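Local coordinates for INSIG protein homolog (Mycobacterium vanbaalenii PYR-1, PDB 4XU6) that binds diacylglycerol in the membrane as a homotrimeric relative of the Insig sterol-sensor proteins, at residues 58-63 with 169-174; 90-95 with 105-110; 117-122 with 175-180. All coordinates share one frame; numbering follows the deposited sequence.

Contact 1 (58-63 with 169-174). With TDA (N-tridecanoic acid), chain E.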
loop_
_atom_site.group_PDB
_atom_site.type_symbol
_atom_site.label_atom_id
_atom_site.label_comp_id
_atom_site.label_asym_id
_atom_site.label_seq_id
_atom_site.Cartn_x
_atom_site.Cartn_y
_atom_site.Cartn_z
ATOM N N ALA A 58 -15.977 -7.369 18.399
ATOM C CA ALA A 58 -16.940 -6.680 19.254
ATOM C C ALA A 58 -16.319 -6.384 20.620
ATOM O O ALA A 58 -16.587 -5.339 21.212
ATOM C CB ALA A 58 -18.219 -7.506 19.405
ATOM N N SER A 59 -15.500 -7.305 21.117
ATOM C CA SER A 59 -14.883 -7.158 22.437
ATOM C C SER A 59 -13.867 -6.017 22.501
ATOM O O SER A 59 -13.803 -5.289 23.492
ATOM C CB SER A 59 -14.218 -8.469 22.868
ATOM O OG SER A 59 -15.188 -9.480 23.088
ATOM N N LEU A 60 -13.056 -5.887 21.455
ATOM C CA LEU A 60 -12.038 -4.843 21.392
ATOM C C LEU A 60 -12.690 -3.481 21.194
ATOM O O LEU A 60 -12.223 -2.463 21.723
ATOM C CB LEU A 60 -11.034 -5.145 20.265
ATOM C CG LEU A 60 -10.095 -6.323 20.535
ATOM C CD1 LEU A 60 -9.470 -6.881 19.241
ATOM C CD2 LEU A 60 -9.000 -5.921 21.509
ATOM N N ALA A 61 -13.783 -3.458 20.441
ATOM C CA ALA A 61 -14.544 -2.226 20.294
ATOM C C ALA A 61 -15.109 -1.809 21.654
ATOM O O ALA A 61 -15.050 -0.641 22.038
ATOM C CB ALA A 61 -15.667 -2.416 19.297
ATOM N N GLU A 62 -15.672 -2.773 22.373
ATOM C CA GLU A 62 -16.198 -2.504 23.715
ATOM C C GLU A 62 -15.087 -2.016 24.651
ATOM O O GLU A 62 -15.261 -1.016 25.366
ATOM C CB GLU A 62 -16.868 -3.761 24.285
ATOM C CG GLU A 62 -17.333 -3.621 25.742
ATOM C CD GLU A 62 -18.536 -2.711 25.904
ATOM O OE1 GLU A 62 -19.230 -2.443 24.900
ATOM O OE2 GLU A 62 -18.791 -2.268 27.048
ATOM N N LEU A 63 -13.949 -2.709 24.633
ATOM C CA LEU A 63 -12.784 -2.323 25.439
ATOM C C LEU A 63 -12.406 -0.851 25.258
ATOM O O LEU A 63 -12.169 -0.137 26.242
ATOM C CB LEU A 63 -11.575 -3.216 25.121
ATOM C CG LEU A 63 -10.218 -2.833 25.734
ATOM C CD1 LEU A 63 -10.276 -2.809 27.268
ATOM C CD2 LEU A 63 -9.098 -3.761 25.251
ATOM N N PHE A 169 -2.246 -6.446 15.771
ATOM C CA PHE A 169 -2.166 -5.072 16.274
ATOM C C PHE A 169 -3.047 -4.128 15.445
ATOM O O PHE A 169 -3.838 -3.367 15.991
ATOM C CB PHE A 169 -0.718 -4.568 16.290
ATOM C CG PHE A 169 -0.599 -3.111 16.682
ATOM C CD1 PHE A 169 -0.568 -2.739 18.025
ATOM C CD2 PHE A 169 -0.562 -2.117 15.707
ATOM C CE1 PHE A 169 -0.478 -1.388 18.387
ATOM C CE2 PHE A 169 -0.464 -0.773 16.056
ATOM C CZ PHE A 169 -0.430 -0.407 17.400
ATOM N N ALA A 170 -2.909 -4.190 14.123
ATOM C CA ALA A 170 -3.717 -3.365 13.228
ATOM C C ALA A 170 -5.202 -3.672 13.391
ATOM O O ALA A 170 -6.023 -2.771 13.392
ATOM C CB ALA A 170 -3.281 -3.561 11.760
ATOM N N PHE A 171 -5.538 -4.952 13.517
ATOM C CA PHE A 171 -6.908 -5.372 13.813
ATOM C C PHE A 171 -7.449 -4.676 15.083
ATOM O O PHE A 171 -8.533 -4.084 15.064
ATOM C CB PHE A 171 -6.947 -6.912 13.917
ATOM C CG PHE A 171 -8.216 -7.472 14.533
ATOM C CD1 PHE A 171 -9.475 -7.072 14.093
ATOM C CD2 PHE A 171 -8.130 -8.425 15.539
ATOM C CE1 PHE A 171 -10.639 -7.603 14.668
ATOM C CE2 PHE A 171 -9.279 -8.971 16.119
ATOM C CZ PHE A 171 -10.529 -8.574 15.679
ATOM N N GLY A 172 -6.693 -4.732 16.176
ATOM C CA GLY A 172 -7.116 -4.074 17.407
ATOM C C GLY A 172 -7.319 -2.566 17.274
ATOM O O GLY A 172 -8.293 -2.004 17.791
ATOM N N VAL A 173 -6.394 -1.894 16.592
ATOM C CA VAL A 173 -6.544 -0.462 16.341
ATOM C C VAL A 173 -7.858 -0.146 15.614
ATOM O O VAL A 173 -8.583 0.796 15.968
ATOM C CB VAL A 173 -5.360 0.079 15.509
ATOM C CG1 VAL A 173 -5.631 1.516 15.054
ATOM C CG2 VAL A 173 -4.069 -0.004 16.308
ATOM N N VAL A 174 -8.164 -0.935 14.590
ATOM C CA VAL A 174 -9.359 -0.684 13.801
ATOM C C VAL A 174 -10.643 -1.085 14.555
ATOM O O VAL A 174 -11.654 -0.402 14.452
ATOM C CB VAL A 174 -9.254 -1.333 12.395
ATOM C CG1 VAL A 174 -10.575 -1.236 11.648
ATOM C CG2 VAL A 174 -8.124 -0.644 11.605
HETATM O O21 TDA E . -3.870 -15.947 10.603
HETATM O O22 TDA E . -5.081 -17.655 11.618
HETATM C C21 TDA E . -4.973 -16.444 11.423
HETATM C C22 TDA E . -6.009 -15.503 11.966
HETATM C C23 TDA E . -5.537 -14.048 11.899
HETATM C C24 TDA E . -6.655 -13.084 12.297
HETATM C C25 TDA E . -6.154 -11.639 12.341
HETATM C C26 TDA E . -7.260 -10.655 12.711
HETATM C C27 TDA E . -8.252 -10.588 11.559
HETATM C C28 TDA E . -9.372 -9.608 11.822
HETATM C C29 TDA E . -10.402 -9.711 10.710
HETATM C C30 TDA E . -11.484 -8.680 10.967
HETATM C C31 TDA E . -10.914 -7.279 10.804
HETATM C C32 TDA E . -12.019 -6.232 10.870
HETATM C C33 TDA E . -11.463 -4.876 11.283
#

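Contact 2 (90-95 with 105-110). Unlike the reference sequence in segment 105-110: Ala109 (reference Cys). With TDA (N-tridecanoic acid), chain E.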
loop_
_atom_site.group_PDB
_atom_site.type_symbol
_atom_site.label_atom_id
_atom_site.label_comp_id
_atom_site.label_asym_id
_atom_site.label_seq_id
_atom_site.Cartn_x
_atom_site.Cartn_y
_atom_site.Cartn_z
ATOM N N TYR A 90 -4.122 -8.548 5.594
ATOM C CA TYR A 90 -4.391 -9.966 5.836
ATOM C C TYR A 90 -4.186 -10.782 4.548
ATOM O O TYR A 90 -3.421 -11.768 4.530
ATOM C CB TYR A 90 -5.838 -10.079 6.336
ATOM C CG TYR A 90 -6.250 -11.371 7.029
ATOM C CD1 TYR A 90 -5.545 -12.558 6.859
ATOM C CD2 TYR A 90 -7.375 -11.386 7.847
ATOM C CE1 TYR A 90 -5.959 -13.736 7.503
ATOM C CE2 TYR A 90 -7.785 -12.541 8.487
ATOM C CZ TYR A 90 -7.083 -13.701 8.311
ATOM O OH TYR A 90 -7.524 -14.838 8.955
ATOM N N VAL A 91 -4.841 -10.381 3.459
ATOM C CA VAL A 91 -4.699 -11.150 2.216
ATOM C C VAL A 91 -3.292 -11.046 1.632
ATOM O O VAL A 91 -2.820 -11.977 0.984
ATOM C CB VAL A 91 -5.779 -10.808 1.147
ATOM C CG1 VAL A 91 -7.178 -11.125 1.684
ATOM C CG2 VAL A 91 -5.682 -9.349 0.696
ATOM N N THR A 92 -2.610 -9.929 1.877
ATOM C CA THR A 92 -1.226 -9.795 1.415
ATOM C C THR A 92 -0.332 -10.838 2.082
ATOM O O THR A 92 0.570 -11.388 1.444
ATOM C CB THR A 92 -0.660 -8.375 1.678
ATOM O OG1 THR A 92 -1.392 -7.415 0.906
ATOM C CG2 THR A 92 0.826 -8.296 1.289
ATOM N N THR A 93 -0.578 -11.119 3.359
ATOM C CA THR A 93 0.238 -12.125 4.041
ATOM C C THR A 93 0.073 -13.486 3.385
ATOM O O THR A 93 1.005 -14.267 3.352
ATOM C CB THR A 93 -0.044 -12.235 5.557
ATOM O OG1 THR A 93 -1.389 -12.673 5.783
ATOM C CG2 THR A 93 0.197 -10.897 6.250
ATOM N N ALA A 94 -1.109 -13.756 2.843
ATOM C CA ALA A 94 -1.324 -15.004 2.111
ATOM C C ALA A 94 -0.479 -15.029 0.832
ATOM O O ALA A 94 0.101 -16.058 0.464
ATOM C CB ALA A 94 -2.805 -15.167 1.784
ATOM N N LEU A 95 -0.398 -13.888 0.158
ATOM C CA LEU A 95 0.364 -13.810 -1.090
ATOM C C LEU A 95 1.873 -13.923 -0.877
ATOM O O LEU A 95 2.572 -14.455 -1.728
ATOM C CB LEU A 95 0.060 -12.503 -1.826
ATOM C CG LEU A 95 -1.405 -12.251 -2.185
ATOM C CD1 LEU A 95 -1.571 -10.911 -2.901
ATOM C CD2 LEU A 95 -1.955 -13.378 -3.027
ATOM N N THR A 105 7.685 -9.900 7.505
ATOM C CA THR A 105 7.262 -9.334 8.779
ATOM C C THR A 105 7.389 -7.805 8.798
ATOM O O THR A 105 6.530 -7.105 9.350
ATOM C CB THR A 105 8.048 -9.963 9.944
ATOM O OG1 THR A 105 8.058 -11.392 9.782
ATOM C CG2 THR A 105 7.406 -9.601 11.271
ATOM N N ALA A 106 8.452 -7.286 8.189
ATOM C CA ALA A 106 8.643 -5.831 8.128
ATOM C C ALA A 106 7.534 -5.168 7.313
ATOM O O ALA A 106 7.062 -4.072 7.652
ATOM C CB ALA A 106 10.012 -5.501 7.533
ATOM N N LEU A 107 7.111 -5.829 6.236
ATOM C CA LEU A 107 6.064 -5.259 5.383
ATOM C C LEU A 107 4.754 -5.119 6.168
ATOM O O LEU A 107 4.111 -4.075 6.131
ATOM C CB LEU A 107 5.854 -6.111 4.127
ATOM C CG LEU A 107 4.713 -5.658 3.211
ATOM C CD1 LEU A 107 4.952 -4.237 2.702
ATOM C CD2 LEU A 107 4.536 -6.634 2.038
ATOM N N VAL A 108 4.375 -6.173 6.885
ATOM C CA VAL A 108 3.161 -6.156 7.692
ATOM C C VAL A 108 3.264 -5.130 8.826
ATOM O O VAL A 108 2.311 -4.397 9.100
ATOM C CB VAL A 108 2.839 -7.564 8.248
ATOM C CG1 VAL A 108 1.536 -7.543 9.065
ATOM C CG2 VAL A 108 2.735 -8.553 7.092
ATOM N N ALA A 109 4.423 -5.062 9.473
ATOM C CA ALA A 109 4.634 -4.052 10.512
ATOM C C ALA A 109 4.517 -2.628 9.965
ATOM O O ALA A 109 4.001 -1.741 10.641
ATOM C CB ALA A 109 5.981 -4.254 11.213
ATOM N N ALA A 110 5.007 -2.398 8.753
ATOM C CA ALA A 110 4.887 -1.074 8.136
ATOM C C ALA A 110 3.424 -0.743 7.870
ATOM O O ALA A 110 2.979 0.365 8.120
ATOM C CB ALA A 110 5.702 -0.998 6.835
HETATM O O21 TDA E . -3.870 -15.947 10.603
HETATM O O22 TDA E . -5.081 -17.655 11.618
HETATM C C21 TDA E . -4.973 -16.444 11.423
HETATM C C22 TDA E . -6.009 -15.503 11.966
HETATM C C23 TDA E . -5.537 -14.048 11.899
HETATM C C24 TDA E . -6.655 -13.084 12.297
HETATM C C25 TDA E . -6.154 -11.639 12.341
HETATM C C26 TDA E . -7.260 -10.655 12.711
HETATM C C27 TDA E . -8.252 -10.588 11.559
HETATM C C28 TDA E . -9.372 -9.608 11.822
HETATM C C29 TDA E . -10.402 -9.711 10.710
HETATM C C30 TDA E . -11.484 -8.680 10.967
HETATM C C31 TDA E . -10.914 -7.279 10.804
HETATM C C32 TDA E . -12.019 -6.232 10.870
HETATM C C33 TDA E . -11.463 -4.876 11.283
#

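Contact 3 (117-122 with 175-180). With BOG (octyl beta-D-glucopyranoside), chain D.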
loop_
_atom_site.group_PDB
_atom_site.type_symbol
_atom_site.label_atom_id
_atom_site.label_comp_id
_atom_site.label_asym_id
_atom_site.label_seq_id
_atom_site.Cartn_x
_atom_site.Cartn_y
_atom_site.Cartn_z
ATOM N N CYS A 117 -0.970 5.288 12.472
ATOM C CA CYS A 117 -0.666 6.721 12.314
ATOM C C CYS A 117 -1.831 7.490 11.699
ATOM O O CYS A 117 -2.126 8.619 12.101
ATOM C CB CYS A 117 0.585 6.924 11.463
ATOM S SG CYS A 117 2.110 6.494 12.322
ATOM N N VAL A 118 -2.498 6.872 10.730
ATOM C CA VAL A 118 -3.590 7.539 10.027
ATOM C C VAL A 118 -4.873 7.587 10.872
ATOM O O VAL A 118 -5.573 8.605 10.903
ATOM C CB VAL A 118 -3.887 6.852 8.671
ATOM C CG1 VAL A 118 -5.124 7.462 8.002
ATOM C CG2 VAL A 118 -2.675 6.946 7.746
ATOM N N LEU A 119 -5.161 6.495 11.575
ATOM C CA LEU A 119 -6.496 6.290 12.140
ATOM C C LEU A 119 -6.552 6.151 13.654
ATOM O O LEU A 119 -7.609 6.352 14.261
ATOM C CB LEU A 119 -7.109 5.019 11.543
ATOM C CG LEU A 119 -7.314 4.976 10.039
ATOM C CD1 LEU A 119 -7.796 3.591 9.671
ATOM C CD2 LEU A 119 -8.324 6.023 9.613
ATOM N N GLY A 120 -5.434 5.789 14.268
ATOM C CA GLY A 120 -5.468 5.393 15.665
ATOM C C GLY A 120 -5.146 6.495 16.656
ATOM O O GLY A 120 -4.692 7.581 16.283
ATOM N N ASP A 121 -5.399 6.211 17.931
ATOM C CA ASP A 121 -4.935 7.082 19.004
ATOM C C ASP A 121 -4.240 6.233 20.065
ATOM O O ASP A 121 -3.990 5.049 19.837
ATOM C CB ASP A 121 -6.083 7.926 19.579
ATOM C CG ASP A 121 -7.226 7.084 20.149
ATOM O OD1 ASP A 121 -7.200 5.842 20.044
ATOM O OD2 ASP A 121 -8.175 7.679 20.698
ATOM N N GLY A 122 -3.911 6.824 21.209
ATOM C CA GLY A 122 -3.242 6.079 22.268
ATOM C C GLY A 122 -4.014 4.859 22.759
ATOM O O GLY A 122 -3.490 3.762 22.763
ATOM N N ALA A 175 -10.593 -2.173 15.323
ATOM C CA ALA A 175 -11.750 -2.585 16.126
ATOM C C ALA A 175 -12.095 -1.507 17.143
ATOM O O ALA A 175 -13.267 -1.220 17.386
ATOM C CB ALA A 175 -11.463 -3.915 16.836
ATOM N N ALA A 176 -11.061 -0.913 17.732
ATOM C CA ALA A 176 -11.229 0.177 18.689
ATOM C C ALA A 176 -11.913 1.349 18.007
ATOM O O ALA A 176 -12.819 1.965 18.563
ATOM C CB ALA A 176 -9.867 0.608 19.245
ATOM N N LEU A 177 -11.466 1.664 16.792
ATOM C CA LEU A 177 -12.058 2.750 16.022
ATOM C C LEU A 177 -13.523 2.456 15.704
ATOM O O LEU A 177 -14.364 3.369 15.709
ATOM C CB LEU A 177 -11.265 2.972 14.729
ATOM C CG LEU A 177 -11.776 3.994 13.716
ATOM C CD1 LEU A 177 -11.385 5.363 14.164
ATOM C CD2 LEU A 177 -11.175 3.704 12.351
ATOM N N LEU A 178 -13.832 1.190 15.430
ATOM C CA LEU A 178 -15.219 0.805 15.162
ATOM C C LEU A 178 -16.107 1.024 16.393
ATOM O O LEU A 178 -17.262 1.409 16.260
ATOM C CB LEU A 178 -15.306 -0.651 14.709
ATOM C CG LEU A 178 -14.749 -0.922 13.312
ATOM C CD1 LEU A 178 -14.679 -2.420 13.026
ATOM C CD2 LEU A 178 -15.622 -0.216 12.292
ATOM N N GLY A 179 -15.574 0.756 17.578
ATOM C CA GLY A 179 -16.304 1.036 18.812
ATOM C C GLY A 179 -16.587 2.519 18.987
ATOM O O GLY A 179 -17.700 2.905 19.358
ATOM N N GLU A 180 -15.588 3.356 18.718
ATOM C CA GLU A 180 -15.777 4.800 18.781
ATOM C C GLU A 180 -16.839 5.243 17.783
ATOM O O GLU A 180 -17.688 6.086 18.095
ATOM C CB GLU A 180 -14.464 5.541 18.505
ATOM C CG GLU A 180 -13.383 5.300 19.540
ATOM C CD GLU A 180 -12.046 5.876 19.132
ATOM O OE1 GLU A 180 -11.389 5.298 18.242
ATOM O OE2 GLU A 180 -11.635 6.898 19.721
HETATM C C1 BOG D . -2.071 12.456 10.356
HETATM O O1 BOG D . -1.762 11.474 9.376
HETATM C C2 BOG D . -3.175 11.935 11.257
HETATM O O2 BOG D . -4.291 11.469 10.483
HETATM C C3 BOG D . -3.609 13.055 12.184
HETATM O O3 BOG D . -4.551 12.532 13.132
HETATM C C4 BOG D . -2.426 13.631 12.954
HETATM O O4 BOG D . -2.694 15.001 13.282
HETATM C C5 BOG D . -1.064 13.585 12.259
HETATM O O5 BOG D . -0.924 12.661 11.173
HETATM C C6 BOG D . -0.099 13.143 13.340
HETATM O O6 BOG D . -0.751 12.197 14.196
HETATM C "C1'" BOG D . -0.373 11.155 9.388
HETATM C "C2'" BOG D . -0.045 10.455 8.084
HETATM C "C3'" BOG D . 0.925 9.319 8.337
HETATM C "C4'" BOG D . 0.749 8.258 7.260
HETATM C "C5'" BOG D . 1.913 8.277 6.280
HETATM C "C6'" BOG D . 1.537 7.585 4.985
HETATM C "C7'" BOG D . 2.680 7.657 3.985
HETATM C "C8'" BOG D . 2.275 6.994 2.682
HETATM O O HOH W 1 -9.313 4.255 19.286
#

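Contact 1 (58-63 with 169-174)
Between segments 58-63 and 169-174 the nearest backbone points are Leu60 CA and Gly172 CA, 6.4 Å apart. Both segments are regular helix throughout. Gly172 offers only backbone here, and the Leu60 side chain lies against it.

The side chain of Leu60 points across the interface, and one branch does the touching. CG stands anti to the carbonyl carbon (chi1 -71°), and the chain carries the CD1 methyl to 4.1 Å from Gly172 CA. The same methyl leans on the Phe171 ring, reaching its CE2 atom at 3.8 Å. It comes in obliquely, and the two side chains cross at about a right angle.

Phe171 links this packing to the lipid. With CG anti to the backbone N (chi1 166°), the ring swings away from its own helix and lies between helix 48-64 and a bound tridecanoic acid. The acyl chain runs over one face, C28 sitting 3.4 Å above the ring plane and toward the rim, while Leu60 CD1 lies on the other side of that plane. The tail of the lipid ends beside Val174, whose CG1 is 3.8 Å from C33. Ile131 of helix 122-144 packs on both Leu60 and Phe171.

Ser59, turned elsewhere on helix 48-64, borders a second tridecanoic acid. The contact is thus a buried, wholly apolar helix-helix junction that includes part of the wall of the lipid pocket, within the six-helix transmembrane fold of the Insig family.

Contact 2 (90-95 with 105-110)
Segments 90-95 and 105-110, on consecutive helices, come nearest at Thr93 and Val108, with CA atoms 7.6 Å apart, and all the packing between the two segments is between methyl groups. Thr93 CG2 meets Val108 CG2 at 3.6 Å. Beside it, Thr92 CG2 rests on Leu107 CD2 at 4.1 Å. In both pairs the side chains cross at about a right angle, and in each, one methyl of either residue does the touching.

The hydroxyl of Thr93 is turned the other way. OG1 lies between the backbone N and the carbonyl carbon (chi1 64°), from where it donates a 2.6 Å bond to Tyr90 O; the C=O...OG1 angle is 140°, and the donor is tilted 16° from the carbonyl plane. The amides of Thr93 and Ala94 reach that same oxygen only weakly, which leaves the hydroxyl as its strong partner within the segment. Thr93 OG1 is also hydrogen-bonded to His26 NE2, so this threonine is second shell to a diacylglycerol-binding residue while its methyl packs on Val108. The hydroxyl of Thr92, by contrast, is bonded to Gly88 O.

Tyr90 starts out away from segment 105-110, and its ring touches the lipid. The ring meets the acyl chain obliquely, CE2 lying 3.7 Å from C27 of the tridecanoic acid, and stacks edge-to-face with His26.

Phe163, just before helix 164-184, touches both Thr93 and Val108, and helix 5-29 covers Tyr90, Val91 and Ala94. The contact also reaches the trimer interface: Thr92 also packs on Leu107 of a second subunit, and Leu107 on Thr92 of the third.

Contact 3 (117-122 with 175-180)
Asp121 OD1 is gripped by two donors: a water at 2.7 Å and the backbone N of Gly124, which it caps as the N-cap of helix 122-144. The same water donates to Glu180 OE1, 2.5 Å away, and so bridges the two acidic side chains. These come from opposite directions, with their carboxylate planes 32° apart and Asp121 OD2 only 3.7 Å from Glu180 OE2. Arginines probably offset the closeness: Arg64 forms a salt bridge with Asp121 OD2, and Arg71 one with Glu180 OE1. Glu180 gets there by an extended chain, its CG anti to the carbonyl carbon (chi1 -64°).

Next to this polar cluster, Leu119 CD1 meets Leu177 CD2 at 4.3 Å, and Leu177 CD1 also lies 3.9 Å from Leu119 O, an oxygen that is itself hydrogen-bonded to Arg71. Val118 O takes a hydrogen bond from O2 of an octyl glucoside at 3.2 Å.

Two carboxylates bridged by one water, each with its own arginine salt bridge, at the end of helix 101-119, are consistent with both being ionised, the guanidinium groups and the water probably offsetting their mutual repulsion.

In the fold
From the N terminus, the chain first meets this set of contacts on helix 48-64, where contact 1 opens. Contact 2 then opens and closes within that long loop, clasping consecutive helices 76-96 and 101-119 across a short turn. Contact 3 opens at the far end of helix 101-119. Helix 164-184 closes contact 1 and, directly afterwards, contact 3, so these two cross along the chain. They also touch: Ala61 CB lies 3.3 Å from Ala175 O. Helix 164-184 therefore joins helix 48-64 to the end of helix 101-119, while contact 2, about 19 Å from contact 1 between centres, shares the same tridecanoic acid with it.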